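Local structure of CAS6A (Thermus thermophilus, 4C97) at residues R174-L185 and F196-A207. The protein probably acts as a CRISPR-associated endoribonuclease of the Cas6 family, processing CRISPR RNA in antiviral defence. The protein carries 1 engineered substitution. Residues are numbered along the deposited sequence; the frame is centred on the assembly and turned at random.
Sequences RTTVRSLEGRTL and FVGRVVYHLPRA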
ATOM      1  N   ARG A 174     -17.414 -14.268   3.424  1.00 16.12           N
ATOM      2  CA  ARG A 174     -17.104 -15.697   3.439  1.00 15.11           C
ATOM      3  C   ARG A 174     -15.609 -15.996   3.610  1.00 16.54           C
ATOM      4  O   ARG A 174     -15.231 -17.076   4.080  1.00 16.75           O
ATOM      5  CB  ARG A 174     -17.684 -16.394   2.206  1.00 15.21           C
ATOM      6  CG  ARG A 174     -17.727 -17.891   2.346  1.00 24.07           C
ATOM      7  CD  ARG A 174     -18.573 -18.564   1.263  1.00 23.38           C
ATOM      8  NE  ARG A 174     -17.886 -18.631  -0.030  1.00 23.44           N
ATOM      9  CZ  ARG A 174     -18.280 -18.013  -1.146  1.00 26.88           C
ATOM     10  NH1 ARG A 174     -19.360 -17.242  -1.175  1.00 25.10           N
ATOM     11  NH2 ARG A 174     -17.580 -18.168  -2.253  1.00 22.75           N
ATOM     12  N   THR A 175     -14.758 -15.046   3.245  1.00 13.26           N
ATOM     13  CA  THR A 175     -13.317 -15.271   3.352  1.00 12.34           C
ATOM     14  C   THR A 175     -12.945 -15.539   4.791  1.00 12.10           C
ATOM     15  O   THR A 175     -13.414 -14.850   5.706  1.00 15.21           O
ATOM     16  CB  THR A 175     -12.489 -14.097   2.800  1.00 11.90           C
ATOM     17  OG1 THR A 175     -12.866 -13.847   1.452  1.00 14.57           O
ATOM     18  CG2 THR A 175     -10.983 -14.408   2.824  1.00 13.67           C
ATOM     19  N   THR A 176     -12.107 -16.552   4.984  1.00 12.15           N
ATOM     20  CA  THR A 176     -11.621 -16.924   6.299  1.00 13.46           C
ATOM     21  C   THR A 176     -10.108 -16.747   6.368  1.00 13.83           C
ATOM     22  O   THR A 176      -9.466 -16.295   5.410  1.00 11.79           O
ATOM     23  CB  THR A 176     -12.037 -18.363   6.684  1.00 20.94           C
ATOM     24  OG1 THR A 176     -11.784 -18.563   8.071  1.00 14.83           O
ATOM     25  CG2 THR A 176     -11.276 -19.412   5.880  1.00 16.76           C
ATOM     26  N   VAL A 177      -9.541 -17.099   7.505  1.00 12.15           N
ATOM     27  CA  VAL A 177      -8.118 -17.092   7.691  1.00 11.05           C
ATOM     28  C   VAL A 177      -7.614 -18.500   7.849  1.00 12.25           C
ATOM     29  O   VAL A 177      -8.067 -19.230   8.721  1.00 14.73           O
ATOM     30  CB  VAL A 177      -7.714 -16.240   8.910  1.00 11.93           C
ATOM     31  CG1 VAL A 177      -6.265 -16.446   9.237  1.00 12.14           C
ATOM     32  CG2 VAL A 177      -7.985 -14.749   8.649  1.00 12.64           C
ATOM     33  N   ARG A 178      -6.681 -18.893   6.992  1.00 12.69           N
ATOM     34  CA  ARG A 178      -6.029 -20.189   7.087  1.00 15.10           C
ATOM     35  C   ARG A 178      -4.857 -20.156   8.072  1.00 18.18           C
ATOM     36  O   ARG A 178      -4.660 -21.092   8.831  1.00 16.29           O
ATOM     37  CB  ARG A 178      -5.536 -20.670   5.712  1.00 15.41           C
ATOM     38  CG  ARG A 178      -4.633 -21.886   5.780  1.00 34.08           C
ATOM     39  CD  ARG A 178      -4.009 -22.148   4.436  1.00 46.41           C
ATOM     40  NE  ARG A 178      -5.013 -22.626   3.501  1.00 48.94           N
ATOM     41  CZ  ARG A 178      -4.836 -22.691   2.189  1.00 59.60           C
ATOM     42  NH1 ARG A 178      -3.688 -22.292   1.652  1.00 67.71           N
ATOM     43  NH2 ARG A 178      -5.805 -23.152   1.415  1.00 49.14           N
ATOM     44  N   SER A 179      -4.052 -19.100   8.038  1.00 14.71           N
ATOM     45  CA  SER A 179      -2.968 -18.953   8.991  1.00 13.61           C
ATOM     46  C   SER A 179      -2.675 -17.490   9.283  1.00 11.40           C
ATOM     47  O   SER A 179      -2.957 -16.596   8.470  1.00 11.11           O
ATOM     48  CB  SER A 179      -1.695 -19.634   8.507  1.00 15.71           C
ATOM     49  OG  SER A 179      -1.275 -19.077   7.290  1.00 21.15           O
ATOM     50  N   LEU A 180      -2.090 -17.265  10.452  1.00 11.68           N
ATOM     51  CA  LEU A 180      -1.677 -15.923  10.851  1.00 11.02           C
ATOM     52  C   LEU A 180      -0.451 -16.019  11.713  1.00 11.98           C
ATOM     53  O   LEU A 180      -0.355 -16.898  12.566  1.00 13.83           O
ATOM     54  CB  LEU A 180      -2.797 -15.215  11.604  1.00 10.82           C
ATOM     55  CG  LEU A 180      -2.560 -13.854  12.254  1.00 13.39           C
ATOM     56  CD1 LEU A 180      -3.878 -13.089  12.284  1.00 16.45           C
ATOM     57  CD2 LEU A 180      -1.970 -13.953  13.668  1.00 13.16           C
ATOM     58  N   GLU A 181       0.492 -15.111  11.491  1.00 11.40           N
ATOM     59  CA  GLU A 181       1.656 -15.022  12.347  1.00 12.19           C
ATOM     60  C   GLU A 181       2.131 -13.601  12.381  1.00 12.21           C
ATOM     61  O   GLU A 181       2.449 -13.021  11.347  1.00 11.12           O
ATOM     62  CB  GLU A 181       2.782 -15.943  11.887  1.00 16.30           C
ATOM     63  CG  GLU A 181       3.973 -15.863  12.796  1.00 20.37           C
ATOM     64  CD  GLU A 181       5.020 -16.932  12.550  1.00 29.48           C
ATOM     65  OE1 GLU A 181       5.124 -17.423  11.411  1.00 27.67           O
ATOM     66  OE2 GLU A 181       5.742 -17.264  13.512  1.00 35.21           O
ATOM     67  N   GLY A 182       2.209 -13.036  13.573  1.00 11.97           N
ATOM     68  CA  GLY A 182       2.679 -11.670  13.661  1.00 11.60           C
ATOM     69  C   GLY A 182       2.478 -11.052  15.012  1.00 12.10           C
ATOM     70  O   GLY A 182       2.256 -11.759  16.008  1.00 13.02           O
ATOM     71  N   ARG A 183       2.561  -9.735  15.035  1.00 11.67           N
ATOM     72  CA  ARG A 183       2.449  -9.002  16.303  1.00 12.35           C
ATOM     73  C   ARG A 183       2.067  -7.568  16.012  1.00 11.61           C
ATOM     74  O   ARG A 183       2.216  -7.101  14.882  1.00 12.61           O
ATOM     75  CB  ARG A 183       3.763  -9.042  17.077  1.00 13.73           C
ATOM     76  CG  ARG A 183       4.866  -8.269  16.426  1.00 15.98           C
ATOM     77  CD  ARG A 183       6.161  -8.204  17.209  1.00 29.02           C
ATOM     78  NE  ARG A 183       7.178  -7.516  16.402  1.00 48.81           N
ATOM     79  CZ  ARG A 183       8.444  -7.324  16.762  1.00 66.20           C
ATOM     80  NH1 ARG A 183       8.889  -7.768  17.928  1.00 65.12           N
ATOM     81  NH2 ARG A 183       9.266  -6.691  15.938  1.00 73.43           N
ATOM     82  N   THR A 184       1.614  -6.861  17.032  1.00 12.18           N
ATOM     83  CA  THR A 184       1.301  -5.464  16.866  1.00 11.77           C
ATOM     84  C   THR A 184       2.433  -4.594  17.382  1.00 16.12           C
ATOM     85  O   THR A 184       3.124  -4.930  18.355  1.00 14.38           O
ATOM     86  CB  THR A 184      -0.018  -5.113  17.543  1.00 12.06           C
ATOM     87  OG1 THR A 184       0.050  -5.507  18.915  1.00 13.47           O
ATOM     88  CG2 THR A 184      -1.178  -5.801  16.841  1.00 14.52           C
ATOM     89  N   LEU A 185       2.630  -3.473  16.700  1.00 14.00           N
ATOM     90  CA  LEU A 185       3.662  -2.517  17.063  1.00 14.67           C
ATOM     91  C   LEU A 185       3.014  -1.144  17.189  1.00 17.05           C
ATOM     92  O   LEU A 185       2.015  -0.859  16.530  1.00 13.85           O
ATOM     93  CB  LEU A 185       4.766  -2.454  15.993  1.00 17.12           C
ATOM     94  CG  LEU A 185       5.610  -3.704  15.724  1.00 21.75           C
ATOM     95  CD1 LEU A 185       6.580  -3.446  14.572  1.00 26.00           C
ATOM     96  CD2 LEU A 185       6.370  -4.162  16.974  1.00 27.11           C
ATOM     97  N   PHE A 196      -0.814  -4.181  13.180  1.00  8.70           N
ATOM     98  CA  PHE A 196      -0.284  -5.513  12.914  1.00 11.66           C
ATOM     99  C   PHE A 196       0.831  -5.511  11.882  1.00  9.38           C
ATOM    100  O   PHE A 196       0.747  -4.821  10.865  1.00  8.96           O
ATOM    101  CB  PHE A 196      -1.399  -6.407  12.391  1.00  8.64           C
ATOM    102  CG  PHE A 196      -0.983  -7.845  12.195  1.00  9.76           C
ATOM    103  CD1 PHE A 196      -0.968  -8.711  13.264  1.00 13.26           C
ATOM    104  CD2 PHE A 196      -0.638  -8.331  10.940  1.00  9.79           C
ATOM    105  CE1 PHE A 196      -0.592 -10.025  13.091  1.00 11.18           C
ATOM    106  CE2 PHE A 196      -0.267  -9.651  10.771  1.00  9.60           C
ATOM    107  CZ  PHE A 196      -0.251 -10.491  11.827  1.00 10.52           C
ATOM    108  N   VAL A 197       1.855  -6.314  12.159  1.00  9.44           N
ATOM    109  CA  VAL A 197       2.926  -6.631  11.225  1.00  9.07           C
ATOM    110  C   VAL A 197       3.106  -8.134  11.225  1.00  9.58           C
ATOM    111  O   VAL A 197       3.123  -8.768  12.305  1.00 12.41           O
ATOM    112  CB  VAL A 197       4.246  -5.942  11.632  1.00 13.77           C
ATOM    113  CG1 VAL A 197       5.402  -6.372  10.765  1.00 22.99           C
ATOM    114  CG2 VAL A 197       4.092  -4.425  11.533  1.00 13.42           C
ATOM    115  N   GLY A 198       3.276  -8.712  10.031  1.00  9.42           N
ATOM    116  CA  GLY A 198       3.359 -10.161   9.938  1.00  9.98           C
ATOM    117  C   GLY A 198       2.724 -10.704   8.673  1.00  9.61           C
ATOM    118  O   GLY A 198       2.638 -10.007   7.683  1.00 11.66           O
ATOM    119  N   ARG A 199       2.294 -11.961   8.719  1.00 10.56           N
ATOM    120  CA  ARG A 199       1.780 -12.626   7.536  1.00  9.90           C
ATOM    121  C   ARG A 199       0.442 -13.267   7.844  1.00 10.29           C
ATOM    122  O   ARG A 199       0.293 -13.947   8.874  1.00 13.05           O
ATOM    123  CB  ARG A 199       2.771 -13.699   7.085  1.00 10.68           C
ATOM    124  CG  ARG A 199       2.360 -14.499   5.880  1.00 25.44           C
ATOM    125  CD  ARG A 199       3.507 -15.442   5.509  1.00 32.72           C
ATOM    126  NE  ARG A 199       3.326 -16.110   4.226  1.00 38.51           N
ATOM    127  CZ  ARG A 199       2.606 -17.207   4.057  1.00 40.82           C
ATOM    128  NH1 ARG A 199       1.983 -17.749   5.090  1.00 47.77           N
ATOM    129  NH2 ARG A 199       2.502 -17.758   2.854  1.00 48.45           N
ATOM    130  N   VAL A 200      -0.522 -13.056   6.952  1.00  9.81           N
ATOM    131  CA  VAL A 200      -1.812 -13.726   7.085  1.00  9.54           C
ATOM    132  C   VAL A 200      -2.151 -14.396   5.753  1.00 10.91           C
ATOM    133  O   VAL A 200      -1.972 -13.798   4.701  1.00 12.39           O
ATOM    134  CB  VAL A 200      -2.930 -12.729   7.464  1.00  9.10           C
ATOM    135  CG1 VAL A 200      -4.231 -13.485   7.668  1.00  9.75           C
ATOM    136  CG2 VAL A 200      -2.569 -11.953   8.731  1.00 10.05           C
ATOM    137  N   VAL A 201      -2.627 -15.645   5.812  1.00 11.07           N
ATOM    138  CA  VAL A 201      -3.142 -16.294   4.612  1.00 11.84           C
ATOM    139  C   VAL A 201      -4.669 -16.378   4.703  1.00 10.19           C
ATOM    140  O   VAL A 201      -5.218 -17.028   5.583  1.00 10.88           O
ATOM    141  CB  VAL A 201      -2.526 -17.675   4.404  1.00 13.33           C
ATOM    142  CG1 VAL A 201      -3.016 -18.269   3.088  1.00 15.89           C
ATOM    143  CG2 VAL A 201      -0.999 -17.593   4.419  1.00 12.77           C
ATOM    144  N   TYR A 202      -5.314 -15.700   3.766  1.00 10.02           N
ATOM    145  CA  TYR A 202      -6.763 -15.663   3.597  1.00 11.61           C
ATOM    146  C   TYR A 202      -7.190 -16.735   2.627  1.00 13.19           C
ATOM    147  O   TYR A 202      -6.448 -17.090   1.707  1.00 12.25           O
ATOM    148  CB  TYR A 202      -7.211 -14.282   3.082  1.00  9.09           C
ATOM    149  CG  TYR A 202      -6.797 -13.198   4.048  1.00  9.83           C
ATOM    150  CD1 TYR A 202      -7.575 -12.904   5.159  1.00 10.74           C
ATOM    151  CD2 TYR A 202      -5.603 -12.513   3.876  1.00  9.74           C
ATOM    152  CE1 TYR A 202      -7.182 -11.946   6.065  1.00  9.37           C
ATOM    153  CE2 TYR A 202      -5.197 -11.543   4.774  1.00  9.01           C
ATOM    154  CZ  TYR A 202      -5.998 -11.271   5.873  1.00  9.34           C
ATOM    155  OH  TYR A 202      -5.615 -10.347   6.800  1.00 11.00           O
ATOM    156  N   HIS A 203      -8.386 -17.266   2.847  1.00 11.85           N
ATOM    157  CA  HIS A 203      -8.891 -18.327   2.011  1.00 11.07           C
ATOM    158  C   HIS A 203     -10.380 -18.137   1.830  1.00 14.91           C
ATOM    159  O   HIS A 203     -11.104 -17.949   2.817  1.00 15.00           O
ATOM    160  CB  HIS A 203      -8.621 -19.663   2.662  1.00 12.07           C
ATOM    161  CG  HIS A 203      -9.286 -20.796   1.966  1.00 16.89           C
ATOM    162  ND1 HIS A 203      -8.865 -21.250   0.739  1.00 18.85           N
ATOM    163  CD2 HIS A 203     -10.346 -21.558   2.311  1.00 18.51           C
ATOM    164  CE1 HIS A 203      -9.635 -22.254   0.355  1.00 20.98           C
ATOM    165  NE2 HIS A 203     -10.547 -22.456   1.293  1.00 22.41           N
ATOM    166  N   LEU A 204     -10.829 -18.192   0.581  1.00 14.04           N
ATOM    167  CA  LEU A 204     -12.241 -18.050   0.246  1.00 12.94           C
ATOM    168  C   LEU A 204     -12.820 -19.398  -0.182  1.00 14.90           C
ATOM    169  O   LEU A 204     -12.584 -19.862  -1.311  1.00 15.51           O
ATOM    170  CB  LEU A 204     -12.420 -17.024  -0.879  1.00 15.48           C
ATOM    171  CG  LEU A 204     -13.854 -16.801  -1.357  1.00 13.83           C
ATOM    172  CD1 LEU A 204     -14.806 -16.555  -0.205  1.00 16.90           C
ATOM    173  CD2 LEU A 204     -13.920 -15.650  -2.355  1.00 17.87           C
ATOM    174  N   PRO A 205     -13.576 -20.044   0.718  1.00 14.65           N
ATOM    175  CA  PRO A 205     -14.156 -21.343   0.386  1.00 20.45           C
ATOM    176  C   PRO A 205     -15.095 -21.234  -0.790  1.00 16.91           C
ATOM    177  O   PRO A 205     -15.870 -20.275  -0.881  1.00 17.91           O
ATOM    178  CB  PRO A 205     -14.950 -21.713   1.649  1.00 20.61           C
ATOM    179  CG  PRO A 205     -14.341 -20.901   2.728  1.00 19.77           C
ATOM    180  CD  PRO A 205     -13.895 -19.627   2.091  1.00 16.05           C
ATOM    181  N   ARG A 206     -15.036 -22.248  -1.639  1.00 17.86           N
ATOM    182  CA  ARG A 206     -15.888 -22.397  -2.816  1.00 24.24           C
ATOM    183  C   ARG A 206     -15.953 -21.153  -3.674  1.00 20.38           C
ATOM    184  O   ARG A 206     -16.997 -20.846  -4.248  1.00 19.74           O
ATOM    185  CB  ARG A 206     -17.307 -22.811  -2.409  1.00 29.99           C
ATOM    186  CG  ARG A 206     -17.375 -24.059  -1.538  1.00 36.78           C
ATOM    187  CD  ARG A 206     -17.193 -25.382  -2.338  1.00 47.21           C
ATOM    188  NE  ARG A 206     -18.281 -25.712  -3.272  1.00 53.21           N
ATOM    189  CZ  ARG A 206     -18.210 -25.634  -4.602  1.00 57.63           C
ATOM    190  NH1 ARG A 206     -17.107 -25.213  -5.211  1.00 52.57           N
ATOM    191  NH2 ARG A 206     -19.261 -25.980  -5.337  1.00 62.18           N
ATOM    192  N   ALA A 207     -14.842 -20.433  -3.776  1.00 19.13           N
ATOM    193  CA  ALA A 207     -14.811 -19.270  -4.651  1.00 19.42           C
ATOM    194  C   ALA A 207     -15.174 -19.649  -6.075  1.00 18.38           C
ATOM    195  O   ALA A 207     -14.655 -20.618  -6.622  1.00 17.65           O
ATOM    196  CB  ALA A 207     -13.427 -18.619  -4.648  1.00 16.04           C
TER
HETATM  197  O   HOH W   1       0.664 -16.998   8.171  1.00 21.31           O
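Thr176 and His203 open a long antiparallel beta hairpin, strand 176-186 with strands 194-197 and 199-203, which meet at a corner at Gly198, in the C-terminal ferredoxin-like half of this Cas6 protein; strand 121-127 flanks 199-203 in the same sheet. Hydrogen-bonded pairs run from Thr176–His203 to Arg183–Val197. A classic beta bulge interrupts them where Arg178 and Ser179 both face Val201: Arg178 N bonds to Val201 O at 2.8 Å, while Ser179 N reaches the same oxygen only weakly. Further along, Gly182 and Gly198 form a non-hydrogen-bonded pair, and the Phe196 ring fills the place beside Gly182, its CZ 3.7 Å from Gly182 CA. With CG anti to the backbone N (chi1 -175°), that ring leans along the neighbouring strand, and its CZ also meets CG of the Leu180 side chain, which approaches from the opposite direction. On the same face, Val177 and Tyr202 lie side by side, CG2 to CE1 3.9 Å, against helix 144-158. On the other face, the Arg178 guanidinium and His203 ring planes are 30° apart; Arg178 NH2 forms a salt bridge with, and His203 ND1 a hydrogen bond to, Asp121 OD1. A water links Ser179 OG to Arg199 O, while the Arg199 side chain forms a salt bridge with Glu241. Beyond the strands, Arg174, also salt-bridged to Glu211, lays one guanidinium face on Leu204 CD1; its NE and NH2 grip Pro205 O side-on, at 2.7 and 3.0 Å, with that oxygen near the guanidinium plane.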